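Local coordinates for autophagy-related protein 9 (Schizosaccharomyces pombe, PDB 7D0I) that scrambles phospholipids between membrane leaflets as a homotrimer with a solvated central pore, supplying membrane for the growing autophagosome, at residues Ile370-Thr375 and Leu612-Thr617; Ile416-Leu421 and Val619-Thr624; Arg456-Ala461 and Leu599-Ile604. The protein carries 1 engineered substitution. One frame throughout, in Å; residues are numbered along the deposited sequence.

Contact 1: residues Ile370-Thr375 and Leu612-Thr617; sequences ILTHTT and LGILLT. With LMN (Lauryl Maltose Neopentyl Glycol), chain H.
Thr375 OG1 is gripped from its own segment while its partner across the contact, Thr617, presses a methyl against it. Two weak hydrogen bonds reach this oxygen from Thr372, one from the backbone N to Thr375 OG1 at 3.0 Å and one from Thr372 OG1. The Thr375 and Thr617 side chains cross obliquely, and Thr617 CG2 also lies 3.7 Å from Thr374 OG1. The methyl faces this way because Thr617 OG1 sits between its backbone N and carbonyl carbon (chi1 41°), turned back toward the carbonyls of Gly613 and Ile614, with a weak bond to one or the other. The absence of a side chain at Gly613 lets the backbones come close, with 5.8 Å between Thr372 CA and Gly613 CA, and Thr372 OG1 settles against that alpha carbon. Alongside, Ile614 is crossed at about a right angle by Thr374, whose CG2 lies 3.7 Å from Ile614 CG1. The far end of the isoleucine, CD1, reaches obliquely to His373 NE2 at 3.6 Å. The imidazole is set between protein and detergent: carbon C5 of a lauryl maltose neopentyl glycol sugar ring lies 3.7 Å above the plane of the His373 ring, over its centre, as sugars commonly pack on aromatic rings. His373 ND1 is hydrogen-bonded to Glu610, one helical turn before Ile614, and Trp377 meets the imidazole with its ring. Across the contact itself, methyl and methylene groups meet threonine side chains; the hydroxyls of Thr372 and Thr375 bond weakly to each other, and cohesion comes from fit rather than polar bridges. At the pocket, the Glu610 carboxylate would tend to fix the rotation of His373 and may favour a positively charged imidazole beside the sugar.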
loop_
_atom_site.group_PDB
_atom_site.type_symbol
_atom_site.label_atom_id
_atom_site.label_comp_id
_atom_site.label_asym_id
_atom_site.label_seq_id
_atom_site.Cartn_x
_atom_site.Cartn_y
_atom_site.Cartn_z
ATOM N N ILE A 370 34.468 29.706 10.577
ATOM C CA ILE A 370 34.323 29.347 11.979
ATOM C C ILE A 370 33.099 30.053 12.535
ATOM O O ILE A 370 32.896 31.244 12.289
ATOM C CB ILE A 370 35.580 29.703 12.795
ATOM C CG1 ILE A 370 36.139 31.060 12.363
ATOM C CG2 ILE A 370 36.616 28.598 12.675
ATOM C CD1 ILE A 370 35.712 32.206 13.246
ATOM N N LEU A 371 32.281 29.312 13.275
ATOM C CA LEU A 371 31.103 29.852 13.939
ATOM C C LEU A 371 31.156 29.373 15.384
ATOM O O LEU A 371 30.576 28.345 15.727
ATOM C CB LEU A 371 29.835 29.409 13.237
ATOM C CG LEU A 371 28.514 30.046 13.641
ATOM C CD1 LEU A 371 28.591 31.546 13.555
ATOM C CD2 LEU A 371 27.453 29.542 12.722
ATOM N N THR A 372 31.858 30.120 16.227
ATOM C CA THR A 372 31.932 29.813 17.642
ATOM C C THR A 372 30.620 30.195 18.315
ATOM O O THR A 372 29.659 30.606 17.667
ATOM C CB THR A 372 33.109 30.552 18.269
ATOM O OG1 THR A 372 34.142 30.699 17.291
ATOM C CG2 THR A 372 33.663 29.781 19.435
ATOM N N HIS A 373 30.562 30.053 19.636
ATOM C CA HIS A 373 29.411 30.574 20.354
ATOM C C HIS A 373 29.536 32.069 20.581
ATOM O O HIS A 373 28.523 32.776 20.599
ATOM C CB HIS A 373 29.217 29.832 21.678
ATOM C CG HIS A 373 30.439 29.787 22.541
ATOM N ND1 HIS A 373 31.328 28.734 22.518
ATOM C CD2 HIS A 373 30.932 30.673 23.437
ATOM C CE1 HIS A 373 32.309 28.969 23.372
ATOM N NE2 HIS A 373 32.090 30.139 23.944
ATOM N N THR A 374 30.757 32.578 20.723
ATOM C CA THR A 374 30.930 34.022 20.824
ATOM C C THR A 374 30.643 34.710 19.501
ATOM O O THR A 374 30.163 35.847 19.493
ATOM C CB THR A 374 32.338 34.367 21.286
ATOM O OG1 THR A 374 33.279 33.878 20.327
ATOM C CG2 THR A 374 32.615 33.742 22.628
ATOM N N THR A 375 30.927 34.051 18.379
ATOM C CA THR A 375 30.576 34.623 17.084
ATOM C C THR A 375 29.080 34.860 16.991
ATOM O O THR A 375 28.634 35.932 16.574
ATOM C CB THR A 375 31.029 33.709 15.950
ATOM O OG1 THR A 375 32.283 33.110 16.284
ATOM C CG2 THR A 375 31.190 34.501 14.680
ATOM N N LEU A 612 40.168 28.882 19.766
ATOM C CA LEU A 612 40.822 29.793 18.836
ATOM C C LEU A 612 39.833 30.770 18.211
ATOM O O LEU A 612 40.213 31.886 17.836
ATOM C CB LEU A 612 41.549 29.000 17.755
ATOM C CG LEU A 612 42.492 29.793 16.854
ATOM C CD1 LEU A 612 43.579 30.435 17.681
ATOM C CD2 LEU A 612 43.092 28.891 15.796
ATOM N N GLY A 613 38.561 30.385 18.104
ATOM C CA GLY A 613 37.577 31.283 17.536
ATOM C C GLY A 613 37.216 32.420 18.461
ATOM O O GLY A 613 36.934 33.526 18.003
ATOM N N ILE A 614 37.218 32.174 19.769
ATOM C CA ILE A 614 36.998 33.268 20.704
ATOM C C ILE A 614 38.081 34.321 20.544
ATOM O O ILE A 614 37.844 35.510 20.772
ATOM C CB ILE A 614 36.926 32.726 22.140
ATOM C CG1 ILE A 614 35.759 31.755 22.263
ATOM C CG2 ILE A 614 36.764 33.852 23.133
ATOM C CD1 ILE A 614 35.555 31.243 23.649
ATOM N N LEU A 615 39.275 33.910 20.121
ATOM C CA LEU A 615 40.341 34.868 19.870
ATOM C C LEU A 615 40.189 35.533 18.512
ATOM O O LEU A 615 40.446 36.732 18.374
ATOM C CB LEU A 615 41.699 34.178 19.965
ATOM C CG LEU A 615 42.081 33.615 21.330
ATOM C CD1 LEU A 615 43.426 32.930 21.250
ATOM C CD2 LEU A 615 42.104 34.721 22.360
ATOM N N LEU A 616 39.779 34.780 17.500
ATOM C CA LEU A 616 39.745 35.305 16.142
ATOM C C LEU A 616 38.433 35.986 15.770
ATOM O O LEU A 616 38.312 36.470 14.642
ATOM C CB LEU A 616 40.039 34.187 15.144
ATOM C CG LEU A 616 41.474 33.677 15.203
ATOM C CD1 LEU A 616 41.737 32.688 14.095
ATOM C CD2 LEU A 616 42.440 34.843 15.122
ATOM N N THR A 617 37.451 36.038 16.665
ATOM C CA THR A 617 36.215 36.731 16.313
ATOM C C THR A 617 36.385 38.241 16.182
ATOM O O THR A 617 35.680 38.848 15.366
ATOM C CB THR A 617 35.100 36.440 17.315
ATOM O OG1 THR A 617 35.616 36.453 18.649
ATOM C CG2 THR A 617 34.484 35.102 17.030
HETATM C C1 LMN H . 27.571 29.031 26.594
HETATM O O1 LMN H . 26.731 29.573 27.438
HETATM C C2 LMN H . 27.133 27.589 26.240
HETATM O O2 LMN H . 25.965 27.670 25.424
HETATM C C3 LMN H . 28.166 26.785 25.504
HETATM O O3 LMN H . 27.753 25.379 25.614
HETATM C C4 LMN H . 29.550 26.908 25.999
HETATM O O4 LMN H . 30.495 26.418 24.946
HETATM C C5 LMN H . 29.927 28.311 26.313
HETATM O O5 LMN H . 28.968 28.933 27.244
HETATM C C6 LMN H . 31.313 28.362 26.954
HETATM O O6 LMN H . 31.587 29.690 27.344
HETATM C CAA LMN H . 34.823 34.490 34.623
HETATM C CAB LMN H . 24.293 41.284 32.931
HETATM O OAI LMN H . 32.440 21.989 27.461
HETATM O OAJ LMN H . 17.492 25.779 28.154
HETATM O OAL LMN H . 26.361 25.883 29.195
HETATM O OAN LMN H . 20.452 27.164 28.794
HETATM O OAP LMN H . 22.091 28.622 30.407
HETATM O OAQ LMN H . 32.433 21.306 24.649
HETATM O OAR LMN H . 18.267 21.930 29.491
HETATM O OAS LMN H . 30.102 21.983 23.259
HETATM O OAT LMN H . 20.817 20.820 29.236
HETATM O OAU LMN H . 30.280 25.037 22.781
HETATM O OAV LMN H . 22.821 23.148 29.660
HETATM C CAW LMN H . 34.125 33.333 33.874
HETATM C CAX LMN H . 24.402 39.969 32.129
HETATM C CAY LMN H . 34.289 33.544 32.347
HETATM C CAZ LMN H . 25.017 38.872 33.033
HETATM C CBA LMN H . 33.281 32.667 31.552
HETATM C CBB LMN H . 25.151 37.550 32.225
HETATM C CBC LMN H . 32.150 32.131 32.481
HETATM C CBD LMN H . 23.734 37.013 31.872
HETATM C CBE LMN H . 31.579 30.808 31.892
HETATM C CBF LMN H . 23.771 35.455 31.873
HETATM C CBG LMN H . 31.307 30.993 30.369
HETATM C CBH LMN H . 23.903 34.922 30.414
HETATM C CBI LMN H . 29.902 31.656 30.189
HETATM C CBJ LMN H . 25.258 34.155 30.281
HETATM C CBK LMN H . 28.798 30.683 30.733
HETATM C CBL LMN H . 25.116 33.040 29.184
HETATM C CBM LMN H . 32.544 23.354 27.136
HETATM C CBN LMN H . 18.215 24.623 27.791
HETATM C CBP LMN H . 25.001 25.511 29.242
HETATM C CBQ LMN H . 27.407 31.413 30.709
HETATM C CBR LMN H . 26.127 32.005 28.553
HETATM C CBS LMN H . 27.244 29.679 28.777
HETATM C CBT LMN H . 25.148 30.215 30.195
HETATM O OBV LMN H . 24.077 30.209 29.237
HETATM O OBX LMN H . 24.536 27.888 29.275
HETATM O OBY LMN H . 32.264 24.912 25.299
HETATM O OBZ LMN H . 20.309 24.939 28.976
HETATM O OCB LMN H . 22.436 25.134 27.843
HETATM C CCC LMN H . 32.615 23.514 25.643
HETATM C CCD LMN H . 19.050 24.160 28.952
HETATM C CCF LMN H . 24.173 26.601 28.633
HETATM C CCH LMN H . 21.840 27.411 28.372
HETATM C CCJ LMN H . 23.732 28.963 28.702
HETATM C CCL LMN H . 22.267 28.699 28.985
HETATM C CCM LMN H . 26.479 30.837 29.562
HETATM C CCN LMN H . 31.678 22.486 24.989
HETATM C CCO LMN H . 19.309 22.656 28.812
HETATM C CCQ LMN H . 22.680 26.263 28.757
HETATM C CCR LMN H . 30.802 25.084 25.151
HETATM C CCS LMN H . 21.339 24.310 28.116
HETATM C CCT LMN H . 31.026 23.002 23.758
HETATM C CCU LMN H . 20.634 22.267 29.371
HETATM C CCV LMN H . 30.253 24.250 23.985
HETATM C CCW LMN H . 21.768 22.956 28.697
#

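Contact 2: residues Ile416-Leu421 and Val619-Thr624; sequences IVAGFL and VLLFFT
Two helices, 412-425 and 603-624, the second of which probably lies within the membrane, pack here in a roughly antiparallel pair, their N-to-C directions 147° apart and their axes 8.2 Å from each other at closest approach, with Gly419 and Leu621 at the closest backbone approach and Phe622 beside them. The bare alpha carbon of Gly419 lies over one face of the Phe622 ring in a CH-pi contact, Gly419 CA being 4.0 Å from the ring centroid. The glycine also admits Leu621, whose CB comes within 3.9 Å of Gly419 CA, while Leu621 CD1 reaches on to Ala418. Phe622 CG stands anti to its carbonyl carbon (chi1 -79°), which carries the ring across to the facing helix. There Ile416 CD1 meets the ring edge in its plane, 3.8 Å from Phe622 CD1, and Phe420 turns its ring toward the far end. The two phenyl rings meet obliquely, planes at 65° and centroids 5.4 Å apart; Phe420 CD1 and CE1 lean against Phe622 CZ. An alanine in place of Phe622 is likely to open a gap over Gly419 and leave the Phe420 ring and the end of Ile416 without their common support. Phe622 lies within a wider pi-type turn spanning residues 620-624. Leu621 also rests on Phe415 and Asn422 of helix 412-425 and touches Asn378 of helix 373-382, where Ala418 meets Cys382, so the pair closes against a third helix.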
loop_
_atom_site.group_PDB
_atom_site.type_symbol
_atom_site.label_atom_id
_atom_site.label_comp_id
_atom_site.label_asym_id
_atom_site.label_seq_id
_atom_site.Cartn_x
_atom_site.Cartn_y
_atom_site.Cartn_z
ATOM N N ILE A 416 32.160 47.661 15.013
ATOM C CA ILE A 416 33.420 48.179 15.536
ATOM C C ILE A 416 33.414 48.184 17.060
ATOM O O ILE A 416 34.402 47.802 17.699
ATOM C CB ILE A 416 33.696 49.576 14.963
ATOM C CG1 ILE A 416 33.944 49.486 13.457
ATOM C CG2 ILE A 416 34.876 50.211 15.658
ATOM C CD1 ILE A 416 35.047 48.541 13.080
ATOM N N VAL A 417 32.307 48.610 17.668
ATOM C CA VAL A 417 32.227 48.630 19.126
ATOM C C VAL A 417 32.298 47.215 19.686
ATOM O O VAL A 417 32.951 46.965 20.707
ATOM C CB VAL A 417 30.947 49.350 19.579
ATOM C CG1 VAL A 417 30.817 49.296 21.084
ATOM C CG2 VAL A 417 30.958 50.782 19.100
ATOM N N ALA A 418 31.624 46.267 19.033
ATOM C CA ALA A 418 31.682 44.890 19.502
ATOM C C ALA A 418 33.077 44.312 19.339
ATOM O O ALA A 418 33.533 43.541 20.187
ATOM C CB ALA A 418 30.665 44.032 18.761
ATOM N N GLY A 419 33.773 44.669 18.263
ATOM C CA GLY A 419 35.151 44.240 18.120
ATOM C C GLY A 419 36.042 44.803 19.209
ATOM O O GLY A 419 36.931 44.116 19.713
ATOM N N PHE A 420 35.817 46.061 19.588
ATOM C CA PHE A 420 36.604 46.641 20.670
ATOM C C PHE A 420 36.335 45.939 21.993
ATOM O O PHE A 420 37.268 45.654 22.747
ATOM C CB PHE A 420 36.326 48.137 20.796
ATOM C CG PHE A 420 37.128 48.981 19.853
ATOM C CD1 PHE A 420 38.300 48.498 19.296
ATOM C CD2 PHE A 420 36.716 50.257 19.521
ATOM C CE1 PHE A 420 39.040 49.270 18.430
ATOM C CE2 PHE A 420 37.454 51.033 18.655
ATOM C CZ PHE A 420 38.617 50.536 18.108
ATOM N N LEU A 421 35.067 45.654 22.294
ATOM C CA LEU A 421 34.764 44.950 23.537
ATOM C C LEU A 421 35.290 43.520 23.522
ATOM O O LEU A 421 35.681 42.987 24.569
ATOM C CB LEU A 421 33.261 44.950 23.800
ATOM C CG LEU A 421 32.651 46.310 24.117
ATOM C CD1 LEU A 421 31.212 46.145 24.550
ATOM C CD2 LEU A 421 33.455 47.012 25.185
ATOM N N VAL A 619 38.792 39.596 14.700
ATOM C CA VAL A 619 39.221 39.722 13.309
ATOM C C VAL A 619 38.010 39.838 12.394
ATOM O O VAL A 619 37.960 40.694 11.503
ATOM C CB VAL A 619 40.115 38.535 12.914
ATOM C CG1 VAL A 619 40.241 38.455 11.413
ATOM C CG2 VAL A 619 41.476 38.681 13.551
ATOM N N LEU A 620 37.006 38.990 12.616
ATOM C CA LEU A 620 35.772 39.085 11.846
ATOM C C LEU A 620 35.079 40.417 12.086
ATOM O O LEU A 620 34.752 41.140 11.140
ATOM C CB LEU A 620 34.840 37.930 12.205
ATOM C CG LEU A 620 35.265 36.520 11.822
ATOM C CD1 LEU A 620 34.228 35.535 12.287
ATOM C CD2 LEU A 620 35.448 36.414 10.335
ATOM N N LEU A 621 34.859 40.764 13.351
ATOM C CA LEU A 621 34.124 41.980 13.675
ATOM C C LEU A 621 34.837 43.243 13.228
ATOM O O LEU A 621 34.213 44.306 13.212
ATOM C CB LEU A 621 33.865 42.046 15.177
ATOM C CG LEU A 621 32.917 40.985 15.722
ATOM C CD1 LEU A 621 33.099 40.844 17.209
ATOM C CD2 LEU A 621 31.493 41.358 15.408
ATOM N N PHE A 622 36.118 43.165 12.881
ATOM C CA PHE A 622 36.838 44.334 12.401
ATOM C C PHE A 622 37.022 44.360 10.894
ATOM O O PHE A 622 37.054 45.449 10.311
ATOM C CB PHE A 622 38.217 44.420 13.054
ATOM C CG PHE A 622 38.197 44.970 14.444
ATOM C CD1 PHE A 622 37.365 46.015 14.777
ATOM C CD2 PHE A 622 39.019 44.441 15.419
ATOM C CE1 PHE A 622 37.349 46.521 16.056
ATOM C CE2 PHE A 622 39.005 44.943 16.697
ATOM C CZ PHE A 622 38.170 45.984 17.015
ATOM N N PHE A 623 37.144 43.214 10.241
ATOM C CA PHE A 623 37.562 43.231 8.846
ATOM C C PHE A 623 36.568 42.604 7.885
ATOM O O PHE A 623 36.378 43.130 6.788
ATOM C CB PHE A 623 38.920 42.537 8.709
ATOM C CG PHE A 623 39.979 43.127 9.593
ATOM C CD1 PHE A 623 40.416 42.453 10.717
ATOM C CD2 PHE A 623 40.519 44.369 9.312
ATOM C CE1 PHE A 623 41.382 42.997 11.532
ATOM C CE2 PHE A 623 41.483 44.917 10.124
ATOM C CZ PHE A 623 41.914 44.232 11.236
ATOM N N THR A 624 35.925 41.498 8.249
ATOM C CA THR A 624 35.002 40.858 7.320
ATOM C C THR A 624 33.555 41.269 7.528
ATOM O O THR A 624 32.789 41.296 6.562
ATOM C CB THR A 624 35.095 39.338 7.422
ATOM O OG1 THR A 624 34.479 38.909 8.638
ATOM C CG2 THR A 624 36.537 38.896 7.414
#

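Contact 3: residues Arg456-Ala461 and Leu599-Ile604; sequences RYTPLA and LYSYRI
Arg456 N donates to Ser601 O at 2.9 Å, and Ser601 N returns a weak bond to Arg456 O; together they form the hydrogen-bonded antiparallel pair of a short two-stranded sheet. Past the non-hydrogen-bonded pair of Tyr457 and Tyr600, Thr458 N gives Leu599 O a straighter bond, 167° at the hydrogen and 3.2 Å long. Thr458 OG1 caps Ala461 N at 3.2 Å, ahead of helix 461-464. On the face bearing Arg456, its side chain bends at chi2 (-83°) to run beside that of Arg603, with Arg456 NE 3.3 Å from Arg603 NH2 and the guanidinium planes 67° apart. Glu559 of the second subunit gathers both, in a salt bridge to Arg603 and a long, weak ion pair to Arg456. On the opposite face Tyr600 CD1 sits 3.7 Å above the Tyr457 ring, toward its rim, the two rings meeting obliquely. Beyond, Leu599 CD2 packs on Ala461 CB at 3.7 Å, and Thr458 CG2 lies against Ser601 OG. Tyr457 OH bonds to Ser482 OG and Tyr600 OH to Ser487 OG, and both side chains touch Ala486 of helix 483-489, while strand 600-602 joins helix 591-599 directly to helix 603-624.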
loop_
_atom_site.group_PDB
_atom_site.type_symbol
_atom_site.label_atom_id
_atom_site.label_comp_id
_atom_site.label_asym_id
_atom_site.label_seq_id
_atom_site.Cartn_x
_atom_site.Cartn_y
_atom_site.Cartn_z
ATOM N N ARG A 456 32.005 14.664 16.964
ATOM C CA ARG A 456 30.799 15.457 17.101
ATOM C C ARG A 456 30.735 16.426 15.934
ATOM O O ARG A 456 31.738 16.684 15.269
ATOM C CB ARG A 456 30.780 16.217 18.427
ATOM C CG ARG A 456 30.718 15.343 19.655
ATOM C CD ARG A 456 29.303 14.922 19.953
ATOM N NE ARG A 456 29.224 13.979 21.059
ATOM C CZ ARG A 456 29.189 12.659 20.913
ATOM N NH1 ARG A 456 29.225 12.122 19.703
ATOM N NH2 ARG A 456 29.116 11.876 21.977
ATOM N N TYR A 457 29.548 16.964 15.681
ATOM C CA TYR A 457 29.397 17.958 14.631
ATOM C C TYR A 457 29.930 19.299 15.101
ATOM O O TYR A 457 29.692 19.713 16.236
ATOM C CB TYR A 457 27.935 18.105 14.221
ATOM C CG TYR A 457 27.319 16.867 13.629
ATOM C CD1 TYR A 457 27.660 16.434 12.364
ATOM C CD2 TYR A 457 26.377 16.148 14.325
ATOM C CE1 TYR A 457 27.095 15.311 11.827
ATOM C CE2 TYR A 457 25.806 15.027 13.790
ATOM C CZ TYR A 457 26.168 14.615 12.546
ATOM O OH TYR A 457 25.593 13.494 12.019
ATOM N N THR A 458 30.654 19.981 14.224
ATOM C CA THR A 458 31.155 21.299 14.549
ATOM C C THR A 458 29.993 22.277 14.690
ATOM O O THR A 458 28.925 22.063 14.121
ATOM C CB THR A 458 32.115 21.788 13.477
ATOM O OG1 THR A 458 31.407 21.959 12.248
ATOM C CG2 THR A 458 33.208 20.785 13.267
ATOM N N PRO A 459 30.173 23.353 15.457
ATOM C CA PRO A 459 29.088 24.332 15.600
ATOM C C PRO A 459 28.609 24.922 14.293
ATOM O O PRO A 459 27.466 25.375 14.226
ATOM C CB PRO A 459 29.710 25.400 16.498
ATOM C CG PRO A 459 30.672 24.655 17.307
ATOM C CD PRO A 459 31.265 23.628 16.401
ATOM N N LEU A 460 29.439 24.941 13.256
ATOM C CA LEU A 460 28.982 25.394 11.952
ATOM C C LEU A 460 28.226 24.307 11.211
ATOM O O LEU A 460 27.392 24.613 10.356
ATOM C CB LEU A 460 30.163 25.860 11.115
ATOM C CG LEU A 460 29.836 26.412 9.739
ATOM C CD1 LEU A 460 29.125 27.726 9.862
ATOM C CD2 LEU A 460 31.099 26.564 8.943
ATOM N N ALA A 461 28.499 23.042 11.514
ATOM C CA ALA A 461 27.712 21.966 10.938
ATOM C C ALA A 461 26.321 21.914 11.529
ATOM O O ALA A 461 25.408 21.398 10.887
ATOM C CB ALA A 461 28.401 20.628 11.156
ATOM N N LEU A 599 32.694 18.313 8.404
ATOM C CA LEU A 599 31.502 18.647 9.182
ATOM C C LEU A 599 31.430 17.892 10.502
ATOM O O LEU A 599 30.891 18.415 11.476
ATOM C CB LEU A 599 30.242 18.347 8.380
ATOM C CG LEU A 599 29.948 19.191 7.150
ATOM C CD1 LEU A 599 29.015 18.436 6.255
ATOM C CD2 LEU A 599 29.329 20.495 7.567
ATOM N N TYR A 600 31.954 16.677 10.552
ATOM C CA TYR A 600 31.825 15.762 11.684
ATOM C C TYR A 600 33.225 15.502 12.217
ATOM O O TYR A 600 33.871 14.534 11.823
ATOM C CB TYR A 600 31.144 14.504 11.211
ATOM C CG TYR A 600 30.957 13.387 12.197
ATOM C CD1 TYR A 600 30.005 13.465 13.187
ATOM C CD2 TYR A 600 31.673 12.220 12.081
ATOM C CE1 TYR A 600 29.810 12.435 14.059
ATOM C CE2 TYR A 600 31.485 11.188 12.948
ATOM C CZ TYR A 600 30.554 11.300 13.936
ATOM O OH TYR A 600 30.366 10.265 14.811
ATOM N N SER A 601 33.692 16.361 13.113
ATOM C CA SER A 601 35.094 16.392 13.496
ATOM C C SER A 601 35.306 15.675 14.818
ATOM O O SER A 601 34.380 15.132 15.415
ATOM C CB SER A 601 35.592 17.831 13.588
ATOM O OG SER A 601 35.572 18.465 12.326
ATOM N N TYR A 602 36.550 15.669 15.278
ATOM C CA TYR A 602 36.862 15.165 16.602
ATOM C C TYR A 602 36.465 16.188 17.651
ATOM O O TYR A 602 36.510 17.395 17.414
ATOM C CB TYR A 602 38.350 14.858 16.735
ATOM C CG TYR A 602 38.827 13.697 15.907
ATOM C CD1 TYR A 602 38.517 12.400 16.260
ATOM C CD2 TYR A 602 39.612 13.901 14.786
ATOM C CE1 TYR A 602 38.953 11.342 15.514
ATOM C CE2 TYR A 602 40.054 12.848 14.032
ATOM C CZ TYR A 602 39.722 11.569 14.400
ATOM O OH TYR A 602 40.162 10.509 13.650
ATOM N N ARG A 603 36.085 15.701 18.828
ATOM C CA ARG A 603 35.670 16.620 19.877
ATOM C C ARG A 603 36.828 17.480 20.361
ATOM O O ARG A 603 36.629 18.647 20.716
ATOM C CB ARG A 603 35.055 15.844 21.034
ATOM C CG ARG A 603 34.651 16.706 22.198
ATOM C CD ARG A 603 34.220 15.858 23.365
ATOM N NE ARG A 603 32.890 15.299 23.177
ATOM C CZ ARG A 603 32.327 14.428 24.003
ATOM N NH1 ARG A 603 32.988 14.007 25.072
ATOM N NH2 ARG A 603 31.109 13.970 23.761
ATOM N N ILE A 604 38.046 16.942 20.362
ATOM C CA ILE A 604 39.193 17.720 20.813
ATOM C C ILE A 604 39.531 18.809 19.802
ATOM O O ILE A 604 39.915 19.923 20.174
ATOM C CB ILE A 604 40.389 16.789 21.081
ATOM C CG1 ILE A 604 41.607 17.597 21.513
ATOM C CG2 ILE A 604 40.700 15.946 19.866
ATOM C CD1 ILE A 604 41.416 18.317 22.824
#

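How the contacts relate
Helix 603-624 runs through all three contacts: contact 3 at its start, contact 1 in the middle and contact 2 at its end. Contacts 1 and 2, with centres about 12 Å apart, touch through Leu620, whose CD1 is 3.8 Å from Ile370 CD1. Contact 3, about 14 Å from contact 1 between centres, joins it where Leu371 CD2 meets Leu460 CD1 at 3.8 Å. Contacts 2 and 3 do not touch, their nearest atoms being about 10 Å apart. Detergent lies near all three: His373 of contact 1 lines a pocket, while the side chains of Ala418 and Arg603 each come within about 6 Å, between nearest atoms, of a bound detergent.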